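Local coordinates for cutinase-like protein (Cryptococcus sp., PDB 2CZQ), which probably hydrolyses carboxylic esters, as a cutinase-like enzyme of the alpha/beta hydrolase fold, at residues Gln23-Arg28 with Ser182-Gln187; Arg65-Gly70 with Val77-Gln82; Cys161-Gly166 with Thr170-Gly175. All coordinates share one frame; numbering follows the deposited sequence.

Interaction 1. Residues Gln23-Arg28 with Ser182-Gln187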
loop_
_atom_site.group_PDB
_atom_site.type_symbol
_atom_site.label_atom_id
_atom_site.label_comp_id
_atom_site.label_asym_id
_atom_site.label_seq_id
_atom_site.Cartn_x
_atom_site.Cartn_y
_atom_site.Cartn_z
ATOM N N GLN A 23 1.814 11.672 7.211
ATOM C CA GLN A 23 1.934 10.915 5.974
ATOM C C GLN A 23 3.301 10.246 5.886
ATOM O O GLN A 23 4.320 10.840 6.243
ATOM C CB GLN A 23 1.704 11.815 4.763
ATOM C CG GLN A 23 1.623 11.029 3.466
ATOM C CD GLN A 23 1.325 11.856 2.225
ATOM O OE1 GLN A 23 1.037 11.282 1.186
ATOM N NE2 GLN A 23 1.406 13.177 2.317
ATOM N N SER A 24 3.327 9.005 5.415
ATOM C CA SER A 24 4.597 8.339 5.180
ATOM C C SER A 24 5.368 9.039 4.070
ATOM O O SER A 24 4.796 9.427 3.040
ATOM C CB SER A 24 4.359 6.888 4.776
ATOM O OG SER A 24 5.581 6.242 4.460
ATOM N N ALA A 25 6.676 9.177 4.265
ATOM C CA ALA A 25 7.551 9.654 3.206
ATOM C C ALA A 25 7.432 8.773 1.966
ATOM O O ALA A 25 7.680 9.238 0.855
ATOM C CB ALA A 25 8.987 9.694 3.683
ATOM N N GLY A 26 7.048 7.510 2.154
ATOM C CA GLY A 26 6.883 6.593 1.041
ATOM C C GLY A 26 5.854 7.008 0.004
ATOM O O GLY A 26 5.940 6.563 -1.135
ATOM N N PHE A 27 4.886 7.844 0.391
ATOM C CA PHE A 27 3.777 8.186 -0.505
ATOM C C PHE A 27 3.600 9.665 -0.760
ATOM O O PHE A 27 2.714 10.053 -1.505
ATOM C CB PHE A 27 2.465 7.563 -0.007
ATOM C CG PHE A 27 2.633 6.139 0.372
ATOM C CD1 PHE A 27 2.877 5.186 -0.608
ATOM C CD2 PHE A 27 2.666 5.757 1.703
ATOM C CE1 PHE A 27 3.115 3.867 -0.270
ATOM C CE2 PHE A 27 2.895 4.433 2.057
ATOM C CZ PHE A 27 3.126 3.483 1.069
ATOM N N ARG A 28 4.444 10.499 -0.169
ATOM C CA ARG A 28 4.234 11.942 -0.250
ATOM C C ARG A 28 4.170 12.456 -1.689
ATOM O O ARG A 28 3.245 13.186 -2.054
ATOM C CB ARG A 28 5.334 12.674 0.522
ATOM C CG ARG A 28 5.002 14.108 0.899
ATOM C CD ARG A 28 6.002 14.761 1.855
ATOM N NE ARG A 28 6.660 13.795 2.737
ATOM C CZ ARG A 28 6.695 13.877 4.065
ATOM N NH1 ARG A 28 6.107 14.884 4.699
ATOM N NH2 ARG A 28 7.323 12.943 4.765
ATOM N N SER A 182 14.836 3.607 -0.028
ATOM C CA SER A 182 14.904 4.303 -1.315
ATOM C C SER A 182 13.565 4.852 -1.801
ATOM O O SER A 182 13.521 5.822 -2.558
ATOM C CB SER A 182 15.507 3.378 -2.391
ATOM O OG SER A 182 14.613 2.307 -2.697
ATOM N N TYR A 183 12.478 4.220 -1.370
ATOM C CA TYR A 183 11.184 4.443 -2.002
ATOM C C TYR A 183 10.700 5.886 -2.068
ATOM O O TYR A 183 10.160 6.273 -3.104
ATOM C CB TYR A 183 10.098 3.567 -1.386
ATOM C CG TYR A 183 10.412 2.099 -1.433
ATOM C CD1 TYR A 183 10.164 1.342 -2.575
ATOM C CD2 TYR A 183 10.959 1.461 -0.327
ATOM C CE1 TYR A 183 10.453 -0.013 -2.608
ATOM C CE2 TYR A 183 11.251 0.109 -0.346
ATOM C CZ TYR A 183 11.000 -0.623 -1.497
ATOM O OH TYR A 183 11.269 -1.968 -1.551
ATOM N N PRO A 184 10.833 6.677 -0.995
ATOM C CA PRO A 184 10.297 8.045 -1.027
ATOM C C PRO A 184 10.778 8.865 -2.217
ATOM O O PRO A 184 10.005 9.685 -2.725
ATOM C CB PRO A 184 10.801 8.650 0.285
ATOM C CG PRO A 184 10.873 7.478 1.201
ATOM C CD PRO A 184 11.417 6.368 0.329
ATOM N N SER A 185 12.014 8.651 -2.653
ATOM C CA SER A 185 12.572 9.452 -3.732
ATOM C C SER A 185 12.802 8.694 -5.030
ATOM O O SER A 185 13.300 9.267 -6.000
ATOM C CB SER A 185 13.838 10.155 -3.273
ATOM O OG SER A 185 13.479 11.260 -2.469
ATOM N N ASP A 186 12.423 7.424 -5.068
ATOM C CA ASP A 186 12.564 6.662 -6.291
ATOM C C ASP A 186 11.486 7.106 -7.274
ATOM O O ASP A 186 10.291 6.970 -7.003
ATOM C CB ASP A 186 12.467 5.174 -6.002
ATOM C CG ASP A 186 12.831 4.338 -7.191
ATOM O OD1 ASP A 186 12.124 4.421 -8.220
ATOM O OD2 ASP A 186 13.812 3.576 -7.179
ATOM N N GLN A 187 11.912 7.656 -8.406
ATOM C CA GLN A 187 10.975 8.232 -9.363
ATOM C C GLN A 187 10.123 7.172 -10.051
ATOM O O GLN A 187 8.960 7.426 -10.373
ATOM C CB GLN A 187 11.715 9.076 -10.389
ATOM C CG GLN A 187 12.414 10.277 -9.786
ATOM C CD GLN A 187 13.433 10.875 -10.722
ATOM O OE1 GLN A 187 14.276 10.163 -11.260
ATOM N NE2 GLN A 187 13.361 12.187 -10.924
HETATM O O HOH W 1 7.602 10.613 -1.543
#

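Interaction 2. Residues Arg65-Gly70 with Val77-Gln82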
loop_
_atom_site.group_PDB
_atom_site.type_symbol
_atom_site.label_atom_id
_atom_site.label_comp_id
_atom_site.label_asym_id
_atom_site.label_seq_id
_atom_site.Cartn_x
_atom_site.Cartn_y
_atom_site.Cartn_z
ATOM N N ARG A 65 -11.158 0.830 10.299
ATOM C CA ARG A 65 -12.017 1.858 10.886
ATOM C C ARG A 65 -12.296 2.979 9.882
ATOM O O ARG A 65 -13.451 3.383 9.701
ATOM C CB ARG A 65 -11.399 2.417 12.170
ATOM C CG ARG A 65 -12.118 3.630 12.758
ATOM C CD ARG A 65 -11.187 4.597 13.479
ATOM N NE ARG A 65 -11.065 5.886 12.797
ATOM C CZ ARG A 65 -10.293 6.129 11.739
ATOM N NH1 ARG A 65 -9.558 5.170 11.200
ATOM N NH2 ARG A 65 -10.265 7.344 11.210
ATOM N N ARG A 66 -11.248 3.480 9.231
ATOM C CA ARG A 66 -11.417 4.560 8.262
ATOM C C ARG A 66 -12.260 4.117 7.070
ATOM O O ARG A 66 -13.117 4.870 6.601
ATOM C CB ARG A 66 -10.068 5.126 7.797
ATOM C CG ARG A 66 -10.185 6.310 6.846
ATOM C CD ARG A 66 -10.837 7.515 7.490
ATOM N NE ARG A 66 -11.044 8.656 6.604
ATOM C CZ ARG A 66 -12.078 8.806 5.776
ATOM N NH1 ARG A 66 -13.002 7.859 5.664
ATOM N NH2 ARG A 66 -12.187 9.915 5.056
ATOM N N ILE A 67 -12.017 2.901 6.583
ATOM C CA ILE A 67 -12.801 2.365 5.475
ATOM C C ILE A 67 -14.285 2.336 5.839
ATOM O O ILE A 67 -15.138 2.824 5.088
ATOM C CB ILE A 67 -12.315 0.951 5.093
ATOM C CG1 ILE A 67 -10.933 1.020 4.443
ATOM C CG2 ILE A 67 -13.330 0.252 4.175
ATOM C CD1 ILE A 67 -10.273 -0.337 4.287
ATOM N N ASN A 68 -14.590 1.760 6.996
ATOM C CA ASN A 68 -15.976 1.588 7.395
ATOM C C ASN A 68 -16.662 2.906 7.737
ATOM O O ASN A 68 -17.827 3.103 7.394
ATOM C CB ASN A 68 -16.084 0.574 8.530
ATOM C CG ASN A 68 -15.791 -0.848 8.070
ATOM O OD1 ASN A 68 -15.985 -1.193 6.905
ATOM N ND2 ASN A 68 -15.316 -1.678 8.989
ATOM N N SER A 69 -15.940 3.821 8.376
ATOM C CA SER A 69 -16.519 5.127 8.696
ATOM C C SER A 69 -16.851 5.904 7.428
ATOM O O SER A 69 -17.900 6.551 7.351
ATOM C CB SER A 69 -15.556 5.953 9.551
ATOM O OG SER A 69 -15.382 5.388 10.834
ATOM N N GLY A 70 -15.968 5.828 6.435
ATOM C CA GLY A 70 -16.208 6.476 5.162
ATOM C C GLY A 70 -17.428 5.909 4.464
ATOM O O GLY A 70 -18.260 6.660 3.951
ATOM N N VAL A 77 -17.908 5.927 -1.764
ATOM C CA VAL A 77 -16.522 6.357 -1.624
ATOM C C VAL A 77 -15.560 5.274 -2.124
ATOM O O VAL A 77 -15.847 4.074 -2.030
ATOM C CB VAL A 77 -16.198 6.776 -0.161
ATOM C CG1 VAL A 77 -16.179 5.579 0.786
ATOM C CG2 VAL A 77 -14.890 7.567 -0.078
ATOM N N CYS A 78 -14.430 5.711 -2.673
ATOM C CA CYS A 78 -13.372 4.812 -3.117
ATOM C C CYS A 78 -12.135 4.956 -2.250
ATOM O O CYS A 78 -11.853 6.037 -1.734
ATOM C CB CYS A 78 -12.981 5.144 -4.540
ATOM S SG CYS A 78 -14.329 5.039 -5.725
ATOM N N TYR A 79 -11.374 3.873 -2.140
ATOM C CA TYR A 79 -10.119 3.879 -1.398
ATOM C C TYR A 79 -8.959 3.342 -2.208
ATOM O O TYR A 79 -9.120 2.405 -3.008
ATOM C CB TYR A 79 -10.234 3.003 -0.151
ATOM C CG TYR A 79 -11.307 3.444 0.798
ATOM C CD1 TYR A 79 -11.138 4.575 1.582
ATOM C CD2 TYR A 79 -12.499 2.742 0.902
ATOM C CE1 TYR A 79 -12.122 4.998 2.450
ATOM C CE2 TYR A 79 -13.502 3.156 1.772
ATOM C CZ TYR A 79 -13.301 4.289 2.542
ATOM O OH TYR A 79 -14.267 4.718 3.418
ATOM N N ILE A 80 -7.784 3.914 -1.958
ATOM C CA ILE A 80 -6.520 3.243 -2.252
ATOM C C ILE A 80 -5.848 3.027 -0.902
ATOM O O ILE A 80 -5.737 3.962 -0.107
ATOM C CB ILE A 80 -5.602 4.095 -3.158
ATOM C CG1 ILE A 80 -6.292 4.475 -4.477
ATOM C CG2 ILE A 80 -4.263 3.377 -3.396
ATOM C CD1 ILE A 80 -6.593 3.313 -5.418
ATOM N N LEU A 81 -5.416 1.799 -0.633
ATOM C CA LEU A 81 -4.658 1.500 0.579
ATOM C C LEU A 81 -3.178 1.430 0.243
ATOM O O LEU A 81 -2.783 0.690 -0.662
ATOM C CB LEU A 81 -5.099 0.176 1.209
ATOM C CG LEU A 81 -6.598 -0.018 1.441
ATOM C CD1 LEU A 81 -6.849 -1.335 2.160
ATOM C CD2 LEU A 81 -7.214 1.151 2.199
ATOM N N GLN A 82 -2.376 2.198 0.974
ATOM C CA GLN A 82 -0.941 2.294 0.746
ATOM C C GLN A 82 -0.228 1.915 2.024
ATOM O O GLN A 82 -0.615 2.359 3.103
ATOM C CB GLN A 82 -0.568 3.724 0.373
ATOM C CG GLN A 82 -1.282 4.246 -0.863
ATOM C CD GLN A 82 -1.133 5.743 -1.049
ATOM O OE1 GLN A 82 -1.104 6.494 -0.074
ATOM N NE2 GLN A 82 -1.048 6.181 -2.306
#

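Interaction 3. Residues Cys161-Gly166 with Thr170-Gly175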
loop_
_atom_site.group_PDB
_atom_site.type_symbol
_atom_site.label_atom_id
_atom_site.label_comp_id
_atom_site.label_asym_id
_atom_site.label_seq_id
_atom_site.Cartn_x
_atom_site.Cartn_y
_atom_site.Cartn_z
ATOM N N CYS A 161 8.815 -3.985 -4.672
ATOM C CA CYS A 161 9.969 -4.359 -3.875
ATOM C C CYS A 161 11.211 -4.020 -4.668
ATOM O O CYS A 161 11.457 -4.599 -5.728
ATOM C CB CYS A 161 9.942 -5.854 -3.547
ATOM S SG CYS A 161 11.352 -6.383 -2.551
ATOM N N ALA A 162 11.981 -3.058 -4.169
ATOM C CA ALA A 162 13.231 -2.670 -4.807
ATOM C C ALA A 162 14.194 -3.842 -4.764
ATOM O O ALA A 162 14.321 -4.500 -3.739
ATOM C CB ALA A 162 13.837 -1.471 -4.094
ATOM N N TYR A 163 14.879 -4.103 -5.873
ATOM C CA TYR A 163 15.853 -5.179 -5.900
ATOM C C TYR A 163 16.842 -4.991 -4.761
ATOM O O TYR A 163 17.449 -3.930 -4.614
ATOM C CB TYR A 163 16.579 -5.212 -7.237
ATOM C CG TYR A 163 17.493 -6.398 -7.401
ATOM C CD1 TYR A 163 18.790 -6.386 -6.882
ATOM C CD2 TYR A 163 17.059 -7.539 -8.065
ATOM C CE1 TYR A 163 19.636 -7.478 -7.034
ATOM C CE2 TYR A 163 17.902 -8.635 -8.230
ATOM C CZ TYR A 163 19.189 -8.596 -7.708
ATOM O OH TYR A 163 20.039 -9.670 -7.853
ATOM N N GLY A 164 17.002 -6.027 -3.951
ATOM C CA GLY A 164 17.945 -5.959 -2.857
ATOM C C GLY A 164 17.475 -5.261 -1.596
ATOM O O GLY A 164 18.282 -5.066 -0.690
ATOM N N ASP A 165 16.195 -4.896 -1.513
ATOM C CA ASP A 165 15.615 -4.427 -0.255
ATOM C C ASP A 165 15.450 -5.648 0.648
ATOM O O ASP A 165 14.633 -6.510 0.362
ATOM C CB ASP A 165 14.265 -3.758 -0.547
ATOM C CG ASP A 165 13.463 -3.449 0.701
ATOM O OD1 ASP A 165 13.839 -3.895 1.810
ATOM O OD2 ASP A 165 12.433 -2.738 0.632
ATOM N N GLY A 166 16.233 -5.730 1.722
ATOM C CA GLY A 166 16.258 -6.922 2.555
ATOM C C GLY A 166 14.984 -7.245 3.318
ATOM O O GLY A 166 14.860 -8.339 3.864
ATOM N N THR A 170 14.528 -11.151 0.612
ATOM C CA THR A 170 15.572 -11.802 1.399
ATOM C C THR A 170 16.534 -12.601 0.531
ATOM O O THR A 170 17.557 -13.073 1.028
ATOM C CB THR A 170 15.007 -12.699 2.517
ATOM O OG1 THR A 170 14.264 -13.779 1.936
ATOM C CG2 THR A 170 14.026 -11.935 3.416
ATOM N N ALA A 171 16.222 -12.757 -0.755
ATOM C CA ALA A 171 17.154 -13.404 -1.674
ATOM C C ALA A 171 18.352 -12.501 -1.957
ATOM O O ALA A 171 19.501 -12.906 -1.761
ATOM C CB ALA A 171 16.453 -13.806 -2.966
ATOM N N HIS A 172 18.077 -11.276 -2.395
ATOM C CA HIS A 172 19.137 -10.379 -2.842
ATOM C C HIS A 172 19.490 -9.302 -1.841
ATOM O O HIS A 172 20.506 -8.637 -1.997
ATOM C CB HIS A 172 18.779 -9.696 -4.164
ATOM C CG HIS A 172 18.029 -10.565 -5.121
ATOM N ND1 HIS A 172 16.730 -10.299 -5.486
ATOM C CD2 HIS A 172 18.394 -11.675 -5.805
ATOM C CE1 HIS A 172 16.317 -11.216 -6.340
ATOM N NE2 HIS A 172 17.308 -12.061 -6.554
ATOM N N GLY A 173 18.628 -9.103 -0.846
ATOM C CA GLY A 173 18.818 -8.038 0.119
ATOM C C GLY A 173 19.395 -8.533 1.424
ATOM O O GLY A 173 19.534 -9.736 1.639
ATOM N N PHE A 174 19.720 -7.596 2.307
ATOM C CA PHE A 174 20.318 -7.948 3.585
ATOM C C PHE A 174 19.887 -6.959 4.665
ATOM O O PHE A 174 20.596 -5.990 4.972
ATOM C CB PHE A 174 21.843 -8.059 3.470
ATOM C CG PHE A 174 22.477 -8.838 4.586
ATOM C CD1 PHE A 174 22.405 -10.229 4.614
ATOM C CD2 PHE A 174 23.153 -8.181 5.609
ATOM C CE1 PHE A 174 22.998 -10.954 5.640
ATOM C CE2 PHE A 174 23.750 -8.896 6.642
ATOM C CZ PHE A 174 23.671 -10.283 6.662
ATOM N N GLY A 175 18.704 -7.219 5.225
ATOM C CA GLY A 175 18.124 -6.377 6.255
ATOM C C GLY A 175 17.695 -5.013 5.759
ATOM O O GLY A 175 17.563 -4.790 4.547
HETATM O O HOH W 2 17.258 -9.589 4.474
#

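Interaction 1. Residues Gln23-Arg28 with Ser182-Gln187
The carbonyl oxygens of Ala-25 and Pro-184 both take a hydrogen from one water molecule, which lies 2.8 Å from Ala-25 O and 2.8 Å from Pro-184 O. This water is a polar link between 23-28 and 182-187, because two carbonyl oxygens cannot bond to each other directly and need a donor in the middle. Beside it the proline ring rests against the turn at Ala-25. Its CB comes within 3.2 Å of Ala-25 O, while its CG meets the Ala-25 methyl, 3.8 Å from Ala-25 CB. The same CG lies 3.9 Å from Gly-26 N, and the backbones are nearest here, with the CA atoms of Gly-26 and Pro-184 4.2 Å apart.

The Ala-25 turn is held from its own side. Ser-24 OG accepts from Gly-26 N at 3.0 Å, with an N-H...O angle of 149°, which makes an ST turn; OG, turned opposite Ser-24's own N (chi1 176°), faces Gly-26 N. Phe-27 N bonds back to Ser-24 O and closes the turn just ahead of helix 28-37, with Phe-27 as N-cap. Glu-19 grips both Ser-24 OG and Ala-25 N. The other segment also ends at a helix start: Asp-186 is the N-cap of helix 187-200, its OD1 taking Val-189 N. From that helix Gln-190 NE2 reaches back to Gly-26 O and Tyr-183 O, a second polar tie between the two loops.

With only 134 Å² buried and no direct hydrogen bond across, the contact joins two turns, each held by its own backbone bonds, through a small apolar patch and shared donors. Proline has no N-H to offer, so it meets the carbonyl side of Ala-25 with carbon, and water and the Gln-190 amide supply the hydrogens.

Interaction 2. Residues Arg65-Gly70 with Val77-Gln82
Arg-66 reaches Tyr-79 first, although only loosely: its chain bends at chi2, bringing NH1 to 4.1 Å from Tyr-79 OH, with guanidinium and phenol planes nearly perpendicular at 85°. NH2 of this guanidinium donates a hydrogen bond to a citrate, probably from the crystallisation liquor.

Ile-67 carries the centre of the contact. Its CG1 sits over the middle of the Tyr-79 ring, 4.2 Å from the centroid and 9° off the normal, a CH-pi contact, while CG2 leans on CE2 at 3.8 Å. The first torsion, with CG1 anti to the carbonyl carbon, places CG1 over the ring, and the extended chi2 carries CD1 onward to Leu-81 CD2, 4.0 Å away. The backbone of the same residue takes part too: Tyr-79 OH donates a weak hydrogen bond to Ile-67 O at 2.7 Å, giving the buried hydroxyl a polar partner.

One turn further on, Gly-70 CA comes close to the hydroxyl at the ring edge, 3.1 Å from Tyr-79 OH. Val-77 CG1 packs on the Gly-70 carbonyl carbon at 3.9 Å.

Helix and strand run antiparallel, 172° between directions, with a closest approach of the segment axes of 9.9 Å. Val-108 and Leu-98 extend the apolar layer around Ile-67. This is the helix-against-sheet packing of an alpha/beta hydrolase core, where helix 57-73 leads into the central strand 78-84 of a parallel sheet.

Interaction 3. Residues Cys161-Gly166 with Thr170-Gly175
Tyr-163 and His-172 lie face to face in an offset stack, centroids 4.2 Å apart and planes 12° from parallel. The imidazole is displaced toward the hydroxyl end of the tyrosine ring: ND1 sits above the ring near its rim, 3.4 Å from CE2, and CD2 comes to 3.3 Å of Tyr-163 OH. His-172 CB adds a CH-pi contact over the same face. Tyr-163 gets there with CG anti to its amide nitrogen (chi1 -173°), and the opposite face of the imidazole carries the methyl of Ala-171.

Beside the stack the backbones meet through glycines: Gly-164 O lies 3.1 Å from Gly-173 CA, and Gly-166 CA makes a CA-H...O contact of 3.2 Å to Gly-175 O. One water donates to Gly-166 O and accepts from Gly-175 N.

The type II turn from Ala-162 to Asp-165, with Gly-164 at positive phi, positions the tyrosine. Asp-169 OD2 accepts from both His-172 ND1 and Gly-164 N, tying the ring to that turn, and Cys-161 is disulfide-bonded to Cys-168.

Asp-165 OD2 is hydrogen-bonded to both Tyr-183 OH and His-180 ND1, the latter consistent with a Ser-His-Asp triad. Chemically, 161-166, which presents this carboxylate, is joined to 170-175 of the same loop by stacking, glycine packing and water, with no clear direct hydrogen bond across.

How the interactions relate
Interactions 1 and 3 meet at one hydroxyl: Tyr-183 OH lies 2.6 Å from Asp-165 OD2 and 2.9 Å from Ala-162 N, probable hydrogen bonds that tie the 182-187 loop to the presumed acid of the triad; the centres of interactions 1 and 3 are about 17 Å apart. At its other end interaction 1 reaches interaction 2, where Phe-27 CB packs on Gln-82 OE1 at 3.7 Å; their centres are about 21 Å apart. Strand 78-84 leads from interaction 2 into the probable nucleophile elbow at Ser-85. Interactions 2 and 3 do not touch, their nearest atoms about 13 Å apart, and lie on opposite sides of the chain's centre.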